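MGS-M5 (Unidentified, PDB 4Q3N) probably catalyses the NAD-dependent interconversion of L-lactate and pyruvate, as a tetrameric L-lactate dehydrogenase. Local coordinates at residues M46-G51 with M59-G64; S17-M22 with E29-L34; Y171-H176 with L288-K293; G261-E266 with G272-L277; T102-I107 with Y128-E133. All coordinates share one frame; numbering follows the deposited sequence.

Interaction 1: M46-G51 with M59-G64; sequences MDLNHG and MSIKAG
The carbonyl O of Ile61, on strand 60-63, lies almost in the plane of the Asn49 side-chain amide. Asn49 ND2 donates to Ile61 O over 3.0 Å, and the bond is nearly straight, with an N-H...O angle of 168°. On the acceptor side the donor stands above the carbonyl plane, 41° out of it, and so not on a lone pair. The contact belongs to a Rossmann-type beta-alpha-beta unit: strand 30-34, helix 38-49, strand 60-63. Here the last turn of the helix returns to the strand that follows it.

The other end of the amide works through water. The water donates to Asn49 OD1 over 2.8 Å and accepts from Ile61 N over 3.0 Å. It also donates to Met59 O. Directly and through the water, one asparagine therefore serves both the N-H and the C=O of Ile61.

Beside the amide, Leu48 makes the apolar part of the contact. Leu48 and Ile61 cross at about a right angle. Ile61 CG1 stands anti to the carbonyl carbon (chi1 -52°), which carries CD1 toward the helix. Leu48 also packs on Leu31 and Leu33 of the neighbouring strand, while a second subunit covers the helix, with its Tyr155 on Asn49. Ile61 CD1 lies 3.9 Å from Leu48 CB.

Interaction 2: S17-M22 with E29-L34; sequences SYAYAM and EELVLL
Leu31 points from its strand toward helix 13-25. In the conformer described, one of two modelled, it spreads its two methyls over two helix residues. Leu31 CD2 meets Ala19 CB at 3.8 Å. Leu31 CD1 meets Met22 CE at 3.7 Å. In this conformer the leucine CG lies anti to the backbone N (chi1 -177°), which sets the fork facing the helix. The methionine chain bends at chi3 (-67°), and this turn brings its end methyl back to Leu31. The same methyl also lies over one face of the Tyr18 ring, toward its rim.

Farther along the strand the fit is looser. Leu33 CD2 reaches Ala19 CB only at 4.3 Å. The axes of the two short segments come within 10.5 Å of each other at their closest, and run nearly antiparallel at 162°.

All the touching residues are buried, so the contact has no solvent side of its own. Leu48 of helix 38-49 fills in beside Ala19 and Leu31. Val239 of helix 232-246 packs on Met22. The contact joins the helix and second strand of the first beta-alpha-beta unit of a Rossmann fold. A GxGxxG-like glycine pattern, probably for the dinucleotide, runs from the end of strand 5-9 into the start of helix 13-25.

Interaction 3: Y171-H176 with L288-K293; sequences YILGEH and LKLNEK. With ACT (acetate ion), chain J.
Leu288 CD1 lies 3.9 Å from Tyr171 CD2, at the edge of the tyrosine ring and near its plane. The side chains meet at a slant. This packing lies in the C-terminal alpha/beta domain of the lactate/malate dehydrogenase family, between strand 168-173 and the chain that leads into helix 292-311.

Leu173 completes the first shell. Leu173 CD1 stands 4.3 Å from Leu288 CD1 and makes a similar loose contact with Leu290 CD2. Tyr171 and Leu173 are alternate residues of the extended chain, and both point toward segment 288-293.

In the next shell, Pro274 of strand 270-278 packs on Tyr171, Leu173 and Leu288. Just beyond, Asn291 is the N-cap of helix 292-311, its OD1 taking the N-H of Glu294.

Past Leu173 the chain turns at Gly174 toward His176. Asp149 OD2 is hydrogen-bonded to His176 ND1, which helps set the turn of the ring and is consistent with the catalytic His-Asp couple of lactate dehydrogenases. An acetate, probably from the crystallisation liquor, takes the other ring nitrogen. Its OXT lies at the edge of the ring, in plane, and His176 NE2 donates to ACT OXT over 3.0 Å at 157°.

Interaction 4: G261-E266 with G272-L277; sequences GVYDCE and GLPAVL
Tyr263 OH is gripped by backbone atoms on either side of Lys287: it is hydrogen-bonded to Val286 O and to Leu288 N. These bonds hold the far end of the ring while its face meets strand 270-278. Tyr263 OH also lies 3.9 Å from Pro274 CD, a contact with the rim of the proline ring.

Leu273 covers one face of the tyrosine. Leu273 CD2 makes a CH-pi contact, 3.9 Å from the centroid of the Tyr263 ring and 19° off the normal. The methyl is shifted toward the rim, closest to CE1. The other methyl reaches the same flank, with Leu273 CD1 3.6 Å from Tyr263 CD1. The two side chains slide past each other in opposite directions, so leucine and ring overlap along their lengths. Tyr263 CG lies anti to the carbonyl carbon (chi1 -74°), which carries the ring from the loop across to the strand. A leucine in place of Tyr263 would probably leave Val286 O and Leu288 N without their hydroxyl partner and uncover part of Leu273.

The backbone of the loop is held as well, with Tyr263 N hydrogen-bonded to Asn259 OD1. Segment 261-266 belongs to the connection between strands 251-258 and 270-278 of an antiparallel sheet in the C-terminal domain. The tyrosine packs on that sheet, where Ile285 of strand 281-285 also touches it, and on Leu298 of helix 292-311.

Interaction 5: T102-I107 with Y128-E133; sequences TVVKNI and YVAWKE
Val104 and Ala130 mark the closest backbone approach, 6.3 Å between their CA atoms, where the two helix segments run roughly parallel at 38° with axes 9.2 Å apart at their closest. Val104 uses both methyls. Val104 CG2 rests on Ala130 CB at 3.9 Å. Val104 CG1 lies against the backbone of the other helix, 3.7 Å from Glu133 C.

The polar part lies at the more exposed edge. Lys105 bends at chi2 (-40°) and brings its ammonium group to Glu133, where it finds two acceptors on one residue. Lys105 NZ donates to Glu133 O over 2.8 Å, in the carbonyl plane and on a lone pair. Lys105 NZ also forms a salt bridge with Glu133 OE1 at 3.1 Å, meeting that oxygen nearly along its C-O bond. The second carboxylate oxygen, OE2, is hydrogen-bonded to Tyr314 OH at the C terminus. An alanine in place of Glu133 would probably leave Lys105 with the backbone carbonyl but no charged mate, and Tyr314 OH without this acceptor.

On the sheet side, Ile77 of strand 74-77 packs on Val104, and Val118 of strand 115-118 on Ala130. Neighbouring helices lying side by side on a parallel sheet are typical of the Rossmann fold of the NAD-binding domain.

Overall arrangement
From the N terminus, interaction 2 closes the short connection from helix 13-25 to strand 30-34. Interaction 1 follows in series, closing helix 38-49 onto strand 60-63. The two touch, because these strands are neighbours in the parallel sheet, and both reach the second subunit. Interaction 5 closes a longer loop by joining helices 89-109 and 123-134, its centre about 21 Å from that of interaction 2. All three belong to the NAD-binding domain. In the C-terminal domain, interaction 3 closes a loop of over a hundred residues, and interaction 4 is nested inside it. These two touch as well, with centres about 10 Å apart. No loops cross.

Interaction 1: M46-G51 with M59-G64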
# COMPACT_ATOMS: atom_id res chain seq x y z
N MET A 46 -1.56 -13.11 20.37
CA MET A 46 -1.46 -14.34 19.56
C MET A 46 -2.28 -14.18 18.28
O MET A 46 -1.78 -14.41 17.16
CB MET A 46 -1.95 -15.56 20.30
CG MET A 46 -1.14 -15.91 21.51
SD MET A 46 -2.01 -17.14 22.48
CE MET A 46 -0.87 -17.31 23.87
N ASP A 47 -3.53 -13.75 18.42
CA ASP A 47 -4.47 -13.76 17.30
C ASP A 47 -3.98 -12.77 16.23
O ASP A 47 -4.09 -13.06 15.03
CB ASP A 47 -5.90 -13.41 17.79
CG ASP A 47 -7.01 -13.93 16.88
OD1 ASP A 47 -6.77 -14.81 16.00
OD2 ASP A 47 -8.18 -13.47 17.07
N LEU A 48 -3.46 -11.62 16.66
CA LEU A 48 -2.88 -10.66 15.69
C LEU A 48 -1.64 -11.24 15.04
O LEU A 48 -1.50 -11.16 13.83
CB LEU A 48 -2.52 -9.34 16.34
CG LEU A 48 -3.65 -8.41 16.81
CD1 LEU A 48 -3.00 -7.12 17.40
CD2 LEU A 48 -4.59 -8.05 15.65
N ASN A 49 -0.72 -11.80 15.86
CA ASN A 49 0.54 -12.33 15.31
C ASN A 49 0.35 -13.40 14.27
O ASN A 49 1.10 -13.48 13.30
CB ASN A 49 1.44 -12.91 16.42
CG ASN A 49 2.29 -11.82 17.07
OD1 ASN A 49 2.72 -10.90 16.36
ND2 ASN A 49 2.51 -11.89 18.39
N HIS A 50 -0.70 -14.20 14.44
CA HIS A 50 -0.94 -15.30 13.52
C HIS A 50 -1.34 -14.85 12.12
O HIS A 50 -1.36 -15.65 11.20
CB HIS A 50 -2.00 -16.25 14.11
CG HIS A 50 -1.53 -16.92 15.35
ND1 HIS A 50 -2.36 -17.61 16.21
CD2 HIS A 50 -0.29 -17.01 15.88
CE1 HIS A 50 -1.65 -18.10 17.21
NE2 HIS A 50 -0.38 -17.75 17.04
N GLY A 51 -1.73 -13.61 11.95
CA GLY A 51 -2.07 -13.14 10.61
C GLY A 51 -0.87 -12.46 9.91
O GLY A 51 -0.91 -12.18 8.70
N MET A 59 6.15 -6.88 11.69
CA MET A 59 5.84 -6.19 12.94
C MET A 59 6.25 -7.00 14.12
O MET A 59 6.39 -8.21 14.02
CB MET A 59 4.32 -5.91 13.05
CG MET A 59 3.83 -4.94 11.98
SD MET A 59 2.06 -4.63 12.08
CE MET A 59 1.94 -3.76 13.66
N SER A 60 6.43 -6.31 15.24
CA SER A 60 6.63 -6.93 16.55
C SER A 60 5.39 -6.64 17.38
O SER A 60 5.05 -5.47 17.63
CB SER A 60 7.86 -6.35 17.24
OG SER A 60 9.04 -6.95 16.77
N ILE A 61 4.68 -7.68 17.80
CA ILE A 61 3.45 -7.48 18.59
C ILE A 61 3.47 -8.34 19.85
O ILE A 61 3.77 -9.54 19.77
CB ILE A 61 2.18 -7.85 17.78
CG1 ILE A 61 2.16 -7.12 16.42
CG2 ILE A 61 0.87 -7.57 18.64
CD1 ILE A 61 0.89 -7.50 15.59
N LYS A 62 3.21 -7.74 21.01
CA LYS A 62 3.16 -8.54 22.24
C LYS A 62 2.19 -7.94 23.26
O LYS A 62 1.82 -6.76 23.17
CB LYS A 62 4.55 -8.62 22.85
CG LYS A 62 4.94 -7.37 23.56
CD LYS A 62 6.37 -7.48 24.15
CE LYS A 62 6.72 -6.20 24.90
NZ LYS A 62 7.84 -6.42 25.83
N ALA A 63 1.76 -8.75 24.25
CA ALA A 63 1.05 -8.18 25.39
C ALA A 63 2.12 -7.65 26.32
O ALA A 63 3.15 -8.29 26.45
CB ALA A 63 0.16 -9.31 26.16
N GLY A 64 1.92 -6.52 26.98
CA GLY A 64 2.99 -6.06 27.88
C GLY A 64 2.46 -5.43 29.15
O GLY A 64 1.31 -5.68 29.52
O HOH W 1 5.40 -10.21 16.42

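Interaction 2: S17-M22 with E29-L34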
# COMPACT_ATOMS: atom_id res chain seq x y z
N SER A 17 -9.86 -3.33 17.32
CA SER A 17 -10.17 -2.97 15.93
C SER A 17 -9.10 -1.99 15.44
O SER A 17 -8.57 -2.11 14.34
CB SER A 17 -11.57 -2.36 15.87
OG SER A 17 -12.53 -3.39 16.08
N TYR A 18 -8.72 -1.07 16.31
CA TYR A 18 -7.61 -0.17 16.02
C TYR A 18 -6.31 -0.96 15.75
O TYR A 18 -5.64 -0.76 14.69
CB TYR A 18 -7.42 0.79 17.21
CG TYR A 18 -6.11 1.57 17.19
CD1 TYR A 18 -5.73 2.35 16.10
CD2 TYR A 18 -5.26 1.54 18.29
CE1 TYR A 18 -4.50 3.10 16.10
CE2 TYR A 18 -4.05 2.29 18.33
CZ TYR A 18 -3.69 3.08 17.23
OH TYR A 18 -2.51 3.80 17.26
N ALA A 19 -5.94 -1.86 16.65
CA ALA A 19 -4.73 -2.64 16.46
C ALA A 19 -4.80 -3.47 15.15
O ALA A 19 -3.83 -3.47 14.37
CB ALA A 19 -4.50 -3.56 17.64
N TYR A 20 -5.94 -4.11 14.89
CA TYR A 20 -6.02 -4.97 13.71
C TYR A 20 -5.92 -4.11 12.45
O TYR A 20 -5.35 -4.54 11.45
CB TYR A 20 -7.33 -5.71 13.67
CG TYR A 20 -7.47 -6.85 12.67
CD1 TYR A 20 -6.52 -7.89 12.59
CD2 TYR A 20 -8.62 -6.96 11.94
CE1 TYR A 20 -6.76 -8.99 11.74
CE2 TYR A 20 -8.87 -8.05 11.11
CZ TYR A 20 -7.95 -9.05 11.04
OH TYR A 20 -8.28 -10.11 10.24
N ALA A 21 -6.58 -2.96 12.47
CA ALA A 21 -6.52 -2.07 11.31
C ALA A 21 -5.07 -1.64 11.05
O ALA A 21 -4.62 -1.61 9.87
CB ALA A 21 -7.47 -0.83 11.50
N MET A 22 -4.32 -1.35 12.12
CA MET A 22 -2.88 -1.01 11.97
C MET A 22 -2.07 -2.14 11.39
O MET A 22 -1.19 -1.89 10.55
CB MET A 22 -2.25 -0.61 13.31
CG MET A 22 -2.65 0.85 13.68
SD MET A 22 -1.46 1.56 14.80
CE MET A 22 -1.80 0.54 16.20
N GLU A 29 5.78 -0.31 13.08
CA GLU A 29 6.52 -1.54 13.30
C GLU A 29 6.10 -2.31 14.59
O GLU A 29 5.99 -3.54 14.58
CB GLU A 29 8.01 -1.23 13.41
CG GLU A 29 8.86 -2.51 13.60
CD GLU A 29 10.35 -2.24 13.66
OE1 GLU A 29 10.83 -1.24 13.05
OE2 GLU A 29 11.07 -3.06 14.30
N GLU A 30 5.93 -1.59 15.71
CA GLU A 30 5.84 -2.26 17.03
C GLU A 30 4.56 -1.91 17.76
O GLU A 30 4.23 -0.74 17.89
CB GLU A 30 7.01 -1.86 17.93
CG GLU A 30 8.38 -2.05 17.40
CD GLU A 30 9.40 -1.70 18.48
OE1 GLU A 30 9.95 -0.57 18.43
OE2 GLU A 30 9.59 -2.52 19.41
N LEU A 31 3.89 -2.93 18.28
CA LEU A 31 2.61 -2.77 18.96
C LEU A 31 2.68 -3.49 20.31
O LEU A 31 3.14 -4.64 20.34
CB LEU A 31 1.53 -3.37 18.08
CG LEU A 31 0.06 -3.32 18.42
CD1 LEU A 31 -0.30 -1.87 18.56
CD2 LEU A 31 -0.75 -4.02 17.31
N VAL A 32 2.24 -2.84 21.38
CA VAL A 32 2.19 -3.52 22.68
C VAL A 32 0.76 -3.38 23.19
O VAL A 32 0.20 -2.28 23.16
CB VAL A 32 3.17 -2.94 23.69
CG1 VAL A 32 3.04 -3.69 25.04
CG2 VAL A 32 4.65 -3.01 23.16
N LEU A 33 0.18 -4.49 23.63
CA LEU A 33 -1.20 -4.52 24.10
C LEU A 33 -1.21 -4.64 25.62
O LEU A 33 -0.56 -5.55 26.18
CB LEU A 33 -1.96 -5.70 23.49
CG LEU A 33 -1.87 -5.77 21.95
CD1 LEU A 33 -2.65 -7.01 21.50
CD2 LEU A 33 -2.48 -4.51 21.26
N LEU A 34 -1.93 -3.74 26.28
CA LEU A 34 -2.06 -3.76 27.75
C LEU A 34 -3.52 -3.95 28.13
O LEU A 34 -4.39 -3.31 27.57
CB LEU A 34 -1.56 -2.46 28.38
CG LEU A 34 -0.13 -2.39 28.90
CD1 LEU A 34 0.83 -2.76 27.78
CD2 LEU A 34 0.16 -0.96 29.45

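Interaction 3: Y171-H176 with L288-K293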
# COMPACT_ATOMS: atom_id res chain seq x y z
N TYR A 171 -16.39 19.30 8.27
CA TYR A 171 -16.08 18.87 9.64
C TYR A 171 -17.35 18.81 10.48
O TYR A 171 -18.27 19.64 10.32
CB TYR A 171 -15.11 19.82 10.36
CG TYR A 171 -13.75 20.03 9.68
CD1 TYR A 171 -12.94 18.96 9.29
CD2 TYR A 171 -13.29 21.31 9.42
CE1 TYR A 171 -11.71 19.17 8.65
CE2 TYR A 171 -12.05 21.54 8.79
CZ TYR A 171 -11.27 20.47 8.42
OH TYR A 171 -10.08 20.72 7.79
N ILE A 172 -17.36 17.85 11.40
CA ILE A 172 -18.18 17.93 12.60
C ILE A 172 -17.32 18.50 13.70
O ILE A 172 -16.17 18.04 13.86
CB ILE A 172 -18.68 16.54 13.03
CG1 ILE A 172 -19.49 15.93 11.89
CG2 ILE A 172 -19.49 16.64 14.38
CD1 ILE A 172 -20.95 16.58 11.71
N LEU A 173 -17.83 19.51 14.41
CA LEU A 173 -17.11 20.17 15.49
C LEU A 173 -17.82 20.01 16.82
O LEU A 173 -19.05 19.72 16.87
CB LEU A 173 -16.93 21.67 15.23
CG LEU A 173 -16.22 21.93 13.87
CD1 LEU A 173 -16.13 23.42 13.62
CD2 LEU A 173 -14.85 21.31 13.88
N GLY A 174 -17.08 20.32 17.88
CA GLY A 174 -17.71 20.40 19.20
C GLY A 174 -17.56 19.11 19.99
O GLY A 174 -16.60 18.33 19.79
N GLU A 175 -18.50 18.88 20.91
CA GLU A 175 -18.51 17.68 21.73
C GLU A 175 -18.74 16.46 20.85
O GLU A 175 -19.61 16.49 20.00
CB GLU A 175 -19.62 17.80 22.78
CG GLU A 175 -19.81 16.55 23.59
CD GLU A 175 -21.17 16.55 24.32
OE1 GLU A 175 -22.16 17.14 23.83
OE2 GLU A 175 -21.22 15.97 25.42
N HIS A 176 -17.97 15.40 21.02
CA HIS A 176 -18.30 14.11 20.39
C HIS A 176 -19.51 13.54 21.18
O HIS A 176 -19.33 12.83 22.15
CB HIS A 176 -17.09 13.17 20.42
CG HIS A 176 -17.37 11.75 20.02
ND1 HIS A 176 -17.75 11.39 18.74
CD2 HIS A 176 -17.25 10.59 20.71
CE1 HIS A 176 -17.88 10.07 18.68
NE2 HIS A 176 -17.58 9.56 19.86
N LEU A 288 -11.16 28.32 12.14
CA LEU A 288 -12.10 28.62 11.06
C LEU A 288 -12.91 29.86 11.38
O LEU A 288 -13.21 30.11 12.55
CB LEU A 288 -13.09 27.46 10.83
CG LEU A 288 -12.39 26.12 10.55
CD1 LEU A 288 -13.47 25.00 10.62
CD2 LEU A 288 -11.68 26.19 9.16
N LYS A 289 -13.31 30.61 10.35
CA LYS A 289 -14.31 31.69 10.53
C LYS A 289 -15.69 31.03 10.62
O LYS A 289 -16.21 30.56 9.62
CB LYS A 289 -14.29 32.72 9.38
CG LYS A 289 -13.11 33.70 9.33
CD LYS A 289 -13.45 34.91 8.40
CE LYS A 289 -12.64 36.18 8.70
NZ LYS A 289 -11.28 36.30 8.05
N LEU A 290 -16.29 31.00 11.81
CA LEU A 290 -17.58 30.34 11.98
C LEU A 290 -18.67 31.35 11.76
O LEU A 290 -18.45 32.52 12.05
CB LEU A 290 -17.72 29.74 13.39
CG LEU A 290 -16.71 28.67 13.72
CD1 LEU A 290 -17.00 28.06 15.14
CD2 LEU A 290 -16.64 27.59 12.65
N ASN A 291 -19.84 30.92 11.28
CA ASN A 291 -20.93 31.90 11.21
C ASN A 291 -21.58 32.00 12.58
O ASN A 291 -21.21 31.30 13.51
CB ASN A 291 -21.94 31.58 10.09
CG ASN A 291 -22.69 30.28 10.30
OD1 ASN A 291 -22.77 29.77 11.40
ND2 ASN A 291 -23.25 29.74 9.21
N GLU A 292 -22.54 32.89 12.72
CA GLU A 292 -23.15 33.18 14.02
C GLU A 292 -23.78 31.94 14.67
O GLU A 292 -23.59 31.68 15.86
CB GLU A 292 -24.18 34.28 13.83
CG GLU A 292 -24.96 34.67 15.05
CD GLU A 292 -25.94 35.81 14.75
OE1 GLU A 292 -25.77 36.49 13.71
OE2 GLU A 292 -26.87 36.02 15.57
N LYS A 293 -24.52 31.18 13.88
CA LYS A 293 -25.10 29.93 14.37
C LYS A 293 -24.04 28.96 14.90
O LYS A 293 -24.13 28.46 16.01
CB LYS A 293 -25.93 29.27 13.27
CG LYS A 293 -26.47 27.89 13.64
CD LYS A 293 -27.37 27.33 12.52
CE LYS A 293 -27.80 25.88 12.82
NZ LYS A 293 -28.74 25.28 11.83
C ACT J . -16.88 5.47 19.50
O ACT J . -16.93 5.40 18.25
OXT ACT J . -17.03 6.62 20.04
CH3 ACT J . -16.69 4.17 20.25

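Interaction 4: G261-E266 with G272-L277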
# COMPACT_ATOMS: atom_id res chain seq x y z
N GLY A 261 -8.21 29.47 24.06
CA GLY A 261 -8.28 30.81 23.50
C GLY A 261 -8.29 30.85 21.96
O GLY A 261 -8.45 31.90 21.37
N VAL A 262 -8.15 29.71 21.30
CA VAL A 262 -8.14 29.78 19.84
C VAL A 262 -9.53 30.18 19.34
O VAL A 262 -9.64 31.16 18.61
CB VAL A 262 -7.71 28.47 19.18
CG1 VAL A 262 -7.89 28.61 17.65
CG2 VAL A 262 -6.23 28.18 19.50
N TYR A 263 -10.58 29.47 19.77
CA TYR A 263 -11.94 29.87 19.44
C TYR A 263 -12.49 30.71 20.61
O TYR A 263 -11.91 30.70 21.72
CB TYR A 263 -12.81 28.62 19.13
CG TYR A 263 -12.52 27.98 17.78
CD1 TYR A 263 -11.39 27.17 17.59
CD2 TYR A 263 -13.36 28.21 16.68
CE1 TYR A 263 -11.09 26.61 16.35
CE2 TYR A 263 -13.09 27.63 15.42
CZ TYR A 263 -11.95 26.84 15.26
OH TYR A 263 -11.66 26.27 14.02
N ASP A 264 -13.56 31.46 20.42
CA ASP A 264 -13.89 32.29 21.59
C ASP A 264 -14.79 31.59 22.62
O ASP A 264 -15.22 32.19 23.58
CB ASP A 264 -14.49 33.64 21.18
CG ASP A 264 -15.55 33.51 20.18
OD1 ASP A 264 -16.32 32.53 20.29
OD2 ASP A 264 -15.62 34.37 19.28
N CYS A 265 -15.01 30.30 22.46
CA CYS A 265 -15.65 29.51 23.50
C CYS A 265 -14.70 29.31 24.69
O CYS A 265 -13.55 29.74 24.63
CB CYS A 265 -16.10 28.18 22.94
SG CYS A 265 -14.74 27.16 22.35
N GLU A 266 -15.19 28.65 25.75
CA GLU A 266 -14.40 28.30 26.93
C GLU A 266 -12.97 27.91 26.56
O GLU A 266 -12.77 27.09 25.67
CB GLU A 266 -15.06 27.15 27.70
CG GLU A 266 -14.72 27.07 29.16
CD GLU A 266 -15.43 28.16 29.99
OE1 GLU A 266 -16.63 28.03 30.30
OE2 GLU A 266 -14.78 29.16 30.32
N GLY A 272 -13.74 19.13 20.08
CA GLY A 272 -13.43 18.69 18.72
C GLY A 272 -13.23 19.89 17.79
O GLY A 272 -14.17 20.67 17.54
N LEU A 273 -11.99 20.08 17.34
CA LEU A 273 -11.62 21.18 16.44
C LEU A 273 -10.61 20.65 15.43
O LEU A 273 -9.86 19.73 15.72
CB LEU A 273 -11.01 22.37 17.23
CG LEU A 273 -11.95 22.99 18.28
CD1 LEU A 273 -11.12 23.93 19.21
CD2 LEU A 273 -13.15 23.76 17.62
N PRO A 274 -10.57 21.26 14.23
CA PRO A 274 -9.55 20.83 13.26
C PRO A 274 -8.15 21.22 13.76
O PRO A 274 -7.94 22.33 14.23
CB PRO A 274 -9.93 21.58 11.98
CG PRO A 274 -10.64 22.83 12.45
CD PRO A 274 -11.34 22.43 13.77
N ALA A 275 -7.21 20.30 13.68
CA ALA A 275 -5.88 20.60 14.18
C ALA A 275 -4.83 19.98 13.27
O ALA A 275 -5.08 18.98 12.60
CB ALA A 275 -5.73 20.07 15.66
N VAL A 276 -3.65 20.60 13.27
CA VAL A 276 -2.54 20.13 12.47
C VAL A 276 -1.72 19.14 13.30
O VAL A 276 -1.15 19.51 14.33
CB VAL A 276 -1.63 21.32 12.02
CG1 VAL A 276 -0.47 20.78 11.14
CG2 VAL A 276 -2.44 22.34 11.24
N LEU A 277 -1.62 17.90 12.82
CA LEU A 277 -0.85 16.84 13.49
C LEU A 277 0.46 16.51 12.77
O LEU A 277 0.47 16.33 11.55
CB LEU A 277 -1.67 15.56 13.57
CG LEU A 277 -2.83 15.61 14.57
CD1 LEU A 277 -3.75 14.40 14.38
CD2 LEU A 277 -2.22 15.56 15.98

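Interaction 5: T102-I107 with Y128-E133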
# COMPACT_ATOMS: atom_id res chain seq x y z
N THR A 102 -5.75 6.79 36.84
CA THR A 102 -4.89 5.66 37.18
C THR A 102 -4.05 5.17 35.99
O THR A 102 -2.89 4.91 36.14
CB THR A 102 -5.72 4.52 37.73
OG1 THR A 102 -6.32 4.98 38.94
CG2 THR A 102 -4.87 3.28 38.03
N VAL A 103 -4.66 5.03 34.82
CA VAL A 103 -3.92 4.63 33.64
C VAL A 103 -2.78 5.61 33.36
O VAL A 103 -1.64 5.24 33.12
CB VAL A 103 -4.83 4.54 32.41
CG1 VAL A 103 -3.97 4.42 31.10
CG2 VAL A 103 -5.75 3.35 32.56
N VAL A 104 -3.11 6.89 33.38
CA VAL A 104 -2.15 7.89 33.03
C VAL A 104 -0.99 7.96 34.03
O VAL A 104 0.17 8.04 33.61
CB VAL A 104 -2.88 9.22 32.86
CG1 VAL A 104 -1.91 10.38 32.92
CG2 VAL A 104 -3.65 9.15 31.53
N LYS A 105 -1.29 7.85 35.33
CA LYS A 105 -0.22 7.80 36.33
C LYS A 105 0.71 6.61 36.09
O LYS A 105 1.92 6.72 36.20
CB LYS A 105 -0.79 7.70 37.76
CG LYS A 105 -1.58 8.94 38.20
CD LYS A 105 -0.99 10.29 37.77
CE LYS A 105 -1.44 11.42 38.70
NZ LYS A 105 -1.16 12.79 38.21
N ASN A 106 0.12 5.45 35.81
CA ASN A 106 0.92 4.25 35.52
C ASN A 106 1.76 4.45 34.24
O ASN A 106 2.94 4.01 34.18
CB ASN A 106 -0.01 3.03 35.37
CG ASN A 106 -0.51 2.54 36.75
OD1 ASN A 106 0.22 2.64 37.70
ND2 ASN A 106 -1.73 2.05 36.84
N ILE A 107 1.18 5.08 33.22
CA ILE A 107 1.96 5.36 32.00
C ILE A 107 3.14 6.28 32.32
O ILE A 107 4.28 6.02 31.92
CB ILE A 107 1.11 6.02 30.90
CG1 ILE A 107 0.02 5.07 30.37
CG2 ILE A 107 2.02 6.50 29.69
CD1 ILE A 107 -1.02 5.81 29.56
N TYR A 128 -9.25 15.80 28.59
CA TYR A 128 -8.86 16.87 29.52
C TYR A 128 -8.28 16.23 30.80
O TYR A 128 -7.27 16.70 31.37
CB TYR A 128 -10.07 17.77 29.84
CG TYR A 128 -9.75 18.99 30.69
CD1 TYR A 128 -9.72 18.91 32.08
CD2 TYR A 128 -9.50 20.23 30.11
CE1 TYR A 128 -9.42 20.02 32.87
CE2 TYR A 128 -9.22 21.34 30.87
CZ TYR A 128 -9.18 21.22 32.25
OH TYR A 128 -8.90 22.33 33.01
N VAL A 129 -8.97 15.20 31.28
CA VAL A 129 -8.53 14.54 32.50
C VAL A 129 -7.13 13.97 32.29
O VAL A 129 -6.24 14.18 33.10
CB VAL A 129 -9.49 13.44 32.94
CG1 VAL A 129 -8.87 12.55 34.06
CG2 VAL A 129 -10.81 14.11 33.45
N ALA A 130 -6.94 13.27 31.17
CA ALA A 130 -5.64 12.68 30.88
C ALA A 130 -4.59 13.79 30.78
O ALA A 130 -3.46 13.65 31.26
CB ALA A 130 -5.70 11.87 29.58
N TRP A 131 -4.96 14.91 30.18
CA TRP A 131 -4.01 16.01 30.04
C TRP A 131 -3.54 16.49 31.43
O TRP A 131 -2.33 16.54 31.72
CB TRP A 131 -4.61 17.17 29.22
CG TRP A 131 -3.79 18.43 29.36
CD1 TRP A 131 -2.44 18.56 29.14
CD2 TRP A 131 -4.26 19.73 29.77
NE1 TRP A 131 -2.05 19.86 29.39
CE2 TRP A 131 -3.13 20.59 29.79
CE3 TRP A 131 -5.51 20.25 30.12
CZ2 TRP A 131 -3.22 21.94 30.17
CZ3 TRP A 131 -5.60 21.58 30.48
CH2 TRP A 131 -4.45 22.42 30.50
N LYS A 132 -4.51 16.79 32.29
CA LYS A 132 -4.20 17.27 33.63
C LYS A 132 -3.41 16.26 34.45
O LYS A 132 -2.50 16.61 35.15
CB LYS A 132 -5.48 17.65 34.38
CG LYS A 132 -6.20 18.82 33.76
CD LYS A 132 -5.24 19.98 33.62
CE LYS A 132 -5.50 21.05 34.64
NZ LYS A 132 -6.58 21.95 34.17
N GLU A 133 -3.76 14.98 34.36
CA GLU A 133 -3.11 14.02 35.25
C GLU A 133 -1.72 13.66 34.71
O GLU A 133 -0.88 13.15 35.44
CB GLU A 133 -3.96 12.78 35.42
CG GLU A 133 -5.35 13.05 36.04
CD GLU A 133 -5.24 13.49 37.51
OE1 GLU A 133 -4.18 13.25 38.12
OE2 GLU A 133 -6.20 14.07 38.05